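Local coordinates for prolyl 4-hydroxylase alpha subunit Fe(2+) 2OG dioxygenase domain-containing protein (Burkholderia ambifaria, PDB 3W20), which probably hydroxylates N-substituted L-amino acids as a metal- and 2-oxoglutarate-dependent dioxygenase of the double-stranded beta-helix fold, at residues Ala50-Ser58 / Gly106-Leu115; Asp190-Asn198 / Leu222-Gln233. All blocks are in the same frame, centred on the assembly; numbering follows the deposited sequence.

Contact 1: residues Ala50-Ser58 / Gly106-Leu115; sequences AWWDDEGFS and GLRTTRFVRL
Trp51 and Arg111 meet because the indole leaves its backbone anti to the carbonyl carbon (chi1 -75°) while the arginine chain runs out extended from CG to NE. The methylenes of Arg111 lie over one face of the indole, CG 3.8 Å from the centroid of the six-membered ring of Trp51, and the guanidinium follows with its plane 30° from that of the ring. Asp54 is gripped through both oxygens: OD2 accepts from Arg111 N at 2.8 Å, nearly straight at 173° but from above the carboxylate plane, and OD1 accepts from Gly56 N in an Asx turn. Thr110 CG2 sits squarely over the Phe57 ring, 4.0 Å from the centroid. Gly56 and Gly106, with no side chains to intervene, approach to 4.0 Å between CA atoms. Trp51 and Phe112 also pack on Leu182 of strand 178-185, fastening these helix ends to the outside of the large sheet. The first-turn N-H groups of helix 111-120 are all met, Arg111 N by Asp54, Phe112 N by a water that also bonds Trp51 O and Asp54 OD2, and Val113 N by the N-cap Thr110 OG1; the helix dipole would be expected to stabilise the Asp54 charge, while Trp51 shields the same turn with carbon.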
# COMPACT_ATOMS: atom_id res chain seq x y z
N ALA A 50 -27.46 -3.61 15.30
CA ALA A 50 -26.52 -4.73 15.40
C ALA A 50 -25.58 -4.81 14.17
O ALA A 50 -24.42 -5.22 14.30
CB ALA A 50 -27.25 -6.08 15.60
N TRP A 51 -26.07 -4.40 12.98
CA TRP A 51 -25.24 -4.44 11.77
C TRP A 51 -24.20 -3.36 11.77
O TRP A 51 -23.08 -3.57 11.27
CB TRP A 51 -26.14 -4.31 10.57
CG TRP A 51 -26.86 -5.55 10.29
CD1 TRP A 51 -27.90 -6.13 11.04
CD2 TRP A 51 -26.72 -6.38 9.11
NE1 TRP A 51 -28.38 -7.26 10.39
CE2 TRP A 51 -27.67 -7.49 9.26
CE3 TRP A 51 -25.89 -6.35 8.00
CZ2 TRP A 51 -27.79 -8.49 8.30
CZ3 TRP A 51 -26.00 -7.37 7.06
CH2 TRP A 51 -26.94 -8.41 7.19
N TRP A 52 -24.52 -2.22 12.37
CA TRP A 52 -23.54 -1.16 12.48
C TRP A 52 -22.51 -1.39 13.56
O TRP A 52 -21.29 -1.14 13.37
CB TRP A 52 -24.27 0.13 12.79
CG TRP A 52 -23.36 1.31 12.87
CD1 TRP A 52 -22.68 1.81 14.00
CD2 TRP A 52 -23.08 2.25 11.81
NE1 TRP A 52 -21.96 2.93 13.67
CE2 TRP A 52 -22.18 3.26 12.37
CE3 TRP A 52 -23.43 2.33 10.44
CZ2 TRP A 52 -21.69 4.30 11.61
CZ3 TRP A 52 -22.92 3.39 9.69
CH2 TRP A 52 -22.07 4.37 10.26
N ASP A 53 -23.01 -1.80 14.72
CA ASP A 53 -22.13 -2.06 15.88
C ASP A 53 -21.40 -3.39 15.82
O ASP A 53 -20.68 -3.72 16.74
CB ASP A 53 -22.99 -2.06 17.17
CG ASP A 53 -23.80 -0.80 17.36
OD1 ASP A 53 -23.47 0.24 16.79
OD2 ASP A 53 -24.81 -0.87 18.08
N ASP A 54 -21.61 -4.20 14.77
CA ASP A 54 -20.80 -5.40 14.47
C ASP A 54 -19.32 -5.25 14.88
O ASP A 54 -18.63 -4.31 14.46
CB ASP A 54 -20.88 -5.69 12.96
CG ASP A 54 -20.46 -7.09 12.57
OD1 ASP A 54 -19.33 -7.56 12.84
OD2 ASP A 54 -21.29 -7.76 11.92
N GLU A 55 -18.81 -6.20 15.67
CA GLU A 55 -17.44 -6.10 16.21
C GLU A 55 -16.33 -6.04 15.14
O GLU A 55 -15.22 -5.56 15.41
CB GLU A 55 -17.18 -7.23 17.25
CG GLU A 55 -18.18 -7.26 18.41
CD GLU A 55 -19.43 -8.13 18.11
OE1 GLU A 55 -20.11 -7.88 17.07
OE2 GLU A 55 -19.71 -9.07 18.90
N GLY A 56 -16.64 -6.49 13.91
CA GLY A 56 -15.72 -6.47 12.79
C GLY A 56 -15.40 -5.08 12.25
O GLY A 56 -14.45 -4.93 11.48
N PHE A 57 -16.18 -4.06 12.63
CA PHE A 57 -15.85 -2.66 12.25
C PHE A 57 -14.86 -1.99 13.22
O PHE A 57 -14.41 -0.88 12.94
CB PHE A 57 -17.10 -1.78 12.11
CG PHE A 57 -17.95 -2.12 10.94
CD1 PHE A 57 -17.43 -1.98 9.65
CD2 PHE A 57 -19.24 -2.59 11.10
CE1 PHE A 57 -18.20 -2.30 8.54
CE2 PHE A 57 -20.02 -2.92 10.01
CZ PHE A 57 -19.50 -2.77 8.71
N SER A 58 -14.49 -2.67 14.30
CA SER A 58 -13.87 -1.99 15.43
C SER A 58 -12.44 -1.41 15.28
O SER A 58 -12.18 -0.35 15.86
CB SER A 58 -14.00 -2.82 16.72
OG SER A 58 -12.86 -3.62 16.95
N GLY A 106 -10.91 -7.71 10.52
CA GLY A 106 -12.22 -7.40 11.07
C GLY A 106 -13.36 -7.29 10.05
O GLY A 106 -14.47 -7.90 10.23
N LEU A 107 -13.14 -6.53 8.94
CA LEU A 107 -14.30 -6.37 8.00
C LEU A 107 -14.79 -7.67 7.40
O LEU A 107 -15.97 -7.86 7.17
CB LEU A 107 -13.92 -5.40 6.84
CG LEU A 107 -13.70 -3.97 7.29
CD1 LEU A 107 -13.10 -3.13 6.15
CD2 LEU A 107 -14.99 -3.31 7.83
N ARG A 108 -13.89 -8.62 7.16
CA ARG A 108 -14.32 -9.83 6.54
C ARG A 108 -15.24 -10.63 7.44
O ARG A 108 -15.94 -11.45 6.93
CB ARG A 108 -13.14 -10.70 6.12
CG ARG A 108 -12.53 -11.48 7.29
CD ARG A 108 -11.61 -12.58 6.76
NE ARG A 108 -10.94 -12.08 5.57
CZ ARG A 108 -9.90 -11.23 5.56
NH1 ARG A 108 -9.36 -10.83 6.70
NH2 ARG A 108 -9.41 -10.78 4.41
N THR A 109 -15.29 -10.32 8.74
CA THR A 109 -16.17 -11.07 9.67
C THR A 109 -17.53 -10.39 9.84
O THR A 109 -18.40 -10.90 10.53
CB THR A 109 -15.54 -11.26 11.08
OG1 THR A 109 -15.40 -9.99 11.75
CG2 THR A 109 -14.14 -11.94 10.94
N THR A 110 -17.68 -9.18 9.28
CA THR A 110 -18.92 -8.46 9.49
C THR A 110 -20.09 -9.13 8.81
O THR A 110 -19.94 -9.76 7.76
CB THR A 110 -18.84 -6.97 9.05
OG1 THR A 110 -18.73 -6.90 7.65
CG2 THR A 110 -17.68 -6.28 9.66
N ARG A 111 -21.29 -8.99 9.39
CA ARG A 111 -22.47 -9.50 8.74
C ARG A 111 -22.71 -8.90 7.37
O ARG A 111 -23.11 -9.60 6.40
CB ARG A 111 -23.67 -9.23 9.60
CG ARG A 111 -24.65 -10.29 9.24
CD ARG A 111 -25.61 -10.45 10.37
NE ARG A 111 -26.81 -11.10 9.84
CZ ARG A 111 -27.92 -11.25 10.54
NH1 ARG A 111 -27.97 -10.77 11.77
NH2 ARG A 111 -28.96 -11.83 9.99
N PHE A 112 -22.40 -7.62 7.28
CA PHE A 112 -22.52 -6.91 6.01
C PHE A 112 -21.65 -7.52 4.91
O PHE A 112 -22.14 -7.75 3.82
CB PHE A 112 -22.24 -5.39 6.19
CG PHE A 112 -22.37 -4.62 4.89
CD1 PHE A 112 -23.60 -4.49 4.29
CD2 PHE A 112 -21.27 -4.09 4.26
CE1 PHE A 112 -23.72 -3.80 3.06
CE2 PHE A 112 -21.37 -3.41 3.03
CZ PHE A 112 -22.58 -3.27 2.43
N VAL A 113 -20.36 -7.74 5.18
CA VAL A 113 -19.43 -8.27 4.15
C VAL A 113 -19.84 -9.72 3.88
O VAL A 113 -19.94 -10.12 2.74
CB VAL A 113 -17.96 -8.12 4.55
CG1 VAL A 113 -17.01 -8.86 3.58
CG2 VAL A 113 -17.56 -6.67 4.54
N ARG A 114 -20.19 -10.45 4.95
CA ARG A 114 -20.60 -11.85 4.80
C ARG A 114 -21.88 -12.00 3.93
O ARG A 114 -22.06 -13.00 3.26
CB ARG A 114 -20.77 -12.52 6.16
CG ARG A 114 -19.46 -12.87 6.83
CD ARG A 114 -19.76 -13.45 8.21
NE ARG A 114 -18.47 -13.72 8.84
CZ ARG A 114 -17.86 -14.90 8.86
NH1 ARG A 114 -18.44 -15.99 8.35
NH2 ARG A 114 -16.65 -14.99 9.40
N LEU A 115 -22.74 -10.99 3.90
CA LEU A 115 -23.87 -11.01 2.98
C LEU A 115 -23.45 -11.36 1.57
O LEU A 115 -24.00 -12.25 0.93
CB LEU A 115 -24.62 -9.68 3.04
CG LEU A 115 -26.10 -9.56 2.81
CD1 LEU A 115 -26.86 -10.50 3.73
CD2 LEU A 115 -26.40 -8.10 3.11
O HOH W 1 -22.39 -5.93 9.71

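Contact 2: residues Asp190-Asn198 / Leu222-Gln233; sequences DAGMVMWDN and LERAAKIMLKPQ
Met193 to Trp196 and Lys227 to Leu230 pair as antiparallel strands, their axes 4.6 Å apart and their directions 164° from each other. Met193 with Leu230 and Met195 with Ile228 are hydrogen-bonded pairs, each joined by two backbone bonds; Asp197 N to Ala226 O, 2.8 Å, carries the pairing past the strand ends. The side chains divide between two faces. On one, the indole of Trp196 is sandwiched: Leu222 CD2 stands over the five-membered ring, 4.1 Å from the centroid of Trp196, and on the opposite face Lys227 CB lies 4.2 Å from the same centroid. Lys227 CG sits between its backbone N and carbonyl carbon (chi1 79°), and the chain beyond is extended, taking CD alongside Val194 CG1 at 3.8 Å. On the other face, Met195, modelled like the other methionines here as selenomethionine, bends at its last torsion (chi3 75°) to bring CE tightly onto Ile228 CD1, 3.5 Å away. Met193 and Leu230 continue this face toward the core, where Met193 lies against Phe240. At the far end, Lys231 CD passes 3.1 Å from Asp190 O before its NZ forms a salt bridge with Glu249. Backbone bonds of Val194 with Ala247 and Gly192 with Glu249 make 193-196 the middle strand of a three-stranded sheet. Met193 on the buried apolar face touches the zinc ligand His246, so the pairing lies in the second shell of the metal site, whereas the Trp196 face is built of an indole clasped by leucine methyl and lysine methylene groups.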
# COMPACT_ATOMS: atom_id res chain seq x y z
N ASP A 190 -35.78 12.31 4.75
CA ASP A 190 -35.85 11.13 3.93
C ASP A 190 -34.92 11.18 2.67
O ASP A 190 -35.29 10.64 1.59
CB ASP A 190 -37.30 10.84 3.53
CG ASP A 190 -37.53 9.39 3.10
OD1 ASP A 190 -36.66 8.54 3.37
OD2 ASP A 190 -38.58 9.11 2.47
N ALA A 191 -33.73 11.79 2.83
CA ALA A 191 -32.77 11.96 1.71
C ALA A 191 -32.48 10.65 1.02
O ALA A 191 -32.15 9.63 1.67
CB ALA A 191 -31.46 12.52 2.20
N GLY A 192 -32.55 10.66 -0.31
CA GLY A 192 -32.31 9.37 -0.97
C GLY A 192 -31.31 9.59 -2.08
O GLY A 192 -30.40 10.35 -1.92
N MSE A 193 -31.49 8.88 -3.19
CA MSE A 193 -30.50 8.81 -4.29
C MSE A 193 -31.19 9.05 -5.59
O MSE A 193 -32.28 8.47 -5.83
CB MSE A 193 -29.82 7.41 -4.29
CG MSE A 193 -28.71 7.46 -5.33
SE MSE A 193 -27.90 5.62 -5.20
CE MSE A 193 -27.88 5.18 -7.01
N VAL A 194 -30.60 9.85 -6.45
CA VAL A 194 -31.09 9.99 -7.81
C VAL A 194 -30.03 9.29 -8.73
O VAL A 194 -28.82 9.41 -8.52
CB VAL A 194 -31.22 11.45 -8.20
CG1 VAL A 194 -31.67 11.53 -9.63
CG2 VAL A 194 -32.28 12.06 -7.26
N MSE A 195 -30.51 8.56 -9.74
CA MSE A 195 -29.60 7.84 -10.64
C MSE A 195 -30.08 8.20 -12.07
O MSE A 195 -31.29 8.01 -12.41
CB MSE A 195 -29.68 6.30 -10.32
CG MSE A 195 -28.88 5.67 -11.42
SE MSE A 195 -28.83 3.70 -10.95
CE MSE A 195 -30.49 3.05 -11.36
N TRP A 196 -29.16 8.77 -12.91
CA TRP A 196 -29.50 9.05 -14.26
C TRP A 196 -29.03 8.03 -15.29
O TRP A 196 -28.03 7.31 -15.08
CB TRP A 196 -28.87 10.37 -14.67
CG TRP A 196 -29.37 11.60 -13.91
CD1 TRP A 196 -30.36 12.52 -14.32
CD2 TRP A 196 -28.91 12.11 -12.62
NE1 TRP A 196 -30.51 13.52 -13.39
CE2 TRP A 196 -29.66 13.36 -12.37
CE3 TRP A 196 -27.91 11.76 -11.76
CZ2 TRP A 196 -29.47 14.10 -11.21
CZ3 TRP A 196 -27.73 12.51 -10.58
CH2 TRP A 196 -28.46 13.68 -10.35
N ASP A 197 -29.75 7.98 -16.43
CA ASP A 197 -29.35 7.18 -17.59
C ASP A 197 -28.27 7.89 -18.39
O ASP A 197 -28.45 8.40 -19.55
CB ASP A 197 -30.62 6.78 -18.36
CG ASP A 197 -30.32 6.07 -19.64
OD1 ASP A 197 -29.31 5.36 -19.70
OD2 ASP A 197 -31.08 6.32 -20.61
N ASN A 198 -27.12 8.01 -17.74
CA ASN A 198 -25.97 8.75 -18.28
C ASN A 198 -24.71 8.11 -17.70
O ASN A 198 -24.64 7.93 -16.51
CB ASN A 198 -26.03 10.23 -17.88
CG ASN A 198 -24.86 11.02 -18.41
OD1 ASN A 198 -23.73 10.91 -17.92
ND2 ASN A 198 -25.11 11.84 -19.47
N LEU A 222 -27.92 16.28 -18.80
CA LEU A 222 -28.85 15.55 -17.94
C LEU A 222 -30.32 15.87 -18.24
O LEU A 222 -31.19 15.01 -18.10
CB LEU A 222 -28.54 15.82 -16.46
CG LEU A 222 -27.21 15.21 -15.92
CD1 LEU A 222 -27.01 15.50 -14.45
CD2 LEU A 222 -27.07 13.70 -16.23
N GLU A 223 -30.63 17.09 -18.67
CA GLU A 223 -32.03 17.40 -18.95
C GLU A 223 -32.60 16.46 -20.02
O GLU A 223 -33.80 16.38 -20.18
CB GLU A 223 -32.23 18.87 -19.33
CG GLU A 223 -31.86 19.22 -20.76
CD GLU A 223 -31.64 20.71 -20.95
OE1 GLU A 223 -32.10 21.25 -21.97
OE2 GLU A 223 -31.01 21.37 -20.08
N ARG A 224 -31.74 15.74 -20.73
CA ARG A 224 -32.19 14.72 -21.69
C ARG A 224 -32.23 13.28 -21.08
O ARG A 224 -32.76 12.36 -21.70
CB ARG A 224 -31.31 14.78 -22.96
CG ARG A 224 -31.09 16.21 -23.49
CD ARG A 224 -30.51 16.30 -24.91
NE ARG A 224 -29.11 15.84 -25.04
CZ ARG A 224 -28.01 16.60 -24.90
NH1 ARG A 224 -28.09 17.89 -24.59
NH2 ARG A 224 -26.82 16.05 -25.05
N ALA A 225 -31.73 13.10 -19.85
CA ALA A 225 -31.55 11.72 -19.34
C ALA A 225 -32.70 11.30 -18.40
O ALA A 225 -33.02 12.02 -17.46
CB ALA A 225 -30.21 11.57 -18.64
N ALA A 226 -33.19 10.09 -18.61
CA ALA A 226 -34.17 9.49 -17.71
C ALA A 226 -33.54 9.35 -16.31
O ALA A 226 -32.34 9.05 -16.18
CB ALA A 226 -34.70 8.15 -18.24
N LYS A 227 -34.35 9.55 -15.26
CA LYS A 227 -33.82 9.35 -13.92
C LYS A 227 -34.70 8.44 -13.08
O LYS A 227 -35.92 8.40 -13.29
CB LYS A 227 -33.46 10.69 -13.20
CG LYS A 227 -34.62 11.39 -12.64
CD LYS A 227 -34.24 12.78 -12.15
CE LYS A 227 -35.57 13.46 -11.89
NZ LYS A 227 -35.34 14.84 -11.35
N ILE A 228 -34.06 7.70 -12.17
CA ILE A 228 -34.73 6.87 -11.16
C ILE A 228 -34.46 7.54 -9.86
O ILE A 228 -33.28 7.76 -9.49
CB ILE A 228 -34.07 5.49 -11.16
CG1 ILE A 228 -34.39 4.81 -12.48
CG2 ILE A 228 -34.58 4.68 -9.99
CD1 ILE A 228 -33.70 3.46 -12.62
N MSE A 229 -35.52 7.97 -9.15
CA MSE A 229 -35.36 8.45 -7.76
C MSE A 229 -35.65 7.36 -6.74
O MSE A 229 -36.66 6.71 -6.77
CB MSE A 229 -36.18 9.75 -7.51
CG MSE A 229 -35.54 10.90 -8.31
SE MSE A 229 -36.70 12.50 -8.20
CE MSE A 229 -36.99 12.45 -6.26
N LEU A 230 -34.69 7.12 -5.82
CA LEU A 230 -34.79 6.06 -4.84
C LEU A 230 -34.77 6.71 -3.45
O LEU A 230 -34.11 7.74 -3.30
CB LEU A 230 -33.50 5.22 -4.95
CG LEU A 230 -33.26 4.41 -6.22
CD1 LEU A 230 -31.97 3.62 -6.10
CD2 LEU A 230 -34.43 3.46 -6.37
N LYS A 231 -35.56 6.18 -2.51
CA LYS A 231 -35.52 6.64 -1.13
C LYS A 231 -35.36 5.40 -0.26
O LYS A 231 -36.33 4.90 0.32
CB LYS A 231 -36.86 7.33 -0.75
CG LYS A 231 -37.28 8.58 -1.53
CD LYS A 231 -36.45 9.80 -1.21
CE LYS A 231 -37.23 11.09 -1.60
NZ LYS A 231 -36.50 12.35 -1.35
N PRO A 232 -34.16 4.83 -0.21
CA PRO A 232 -33.97 3.58 0.54
C PRO A 232 -34.20 3.89 2.06
O PRO A 232 -33.78 4.96 2.55
CB PRO A 232 -32.50 3.19 0.25
CG PRO A 232 -32.08 4.01 -0.89
CD PRO A 232 -32.92 5.28 -0.87
N GLN A 233 -34.84 2.96 2.73
CA GLN A 233 -35.20 3.12 4.15
C GLN A 233 -34.27 2.31 5.01
O GLN A 233 -33.69 1.31 4.57
CB GLN A 233 -36.64 2.65 4.36
CG GLN A 233 -37.65 3.42 3.48
CD GLN A 233 -37.62 4.90 3.83
OE1 GLN A 233 -37.28 5.79 3.03
NE2 GLN A 233 -37.91 5.16 5.08

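Overall arrangement
Both segments of contact 1 precede those of contact 2 in the chain, and the two contacts lie on opposite sides of the chain's centre, with centres about 29 Å apart and nearest atoms about 11 Å apart. Contact 1 joins the end of helix 48-52 and the turn after it to the junction of helices 87-107 and 111-120. Strand 178-185 of the large sheet receives Trp51 and Phe112 from contact 1 and Met193 and Pro232 from contact 2. The helical layer of contact 1 thus backs the large sheet on the face away from the small sheet 227-230/193-196/246-248; contact 2 lies in that small sheet, which faces the large one across the barrel interior where the zinc sits, about 7 Å from the Met193 side chain.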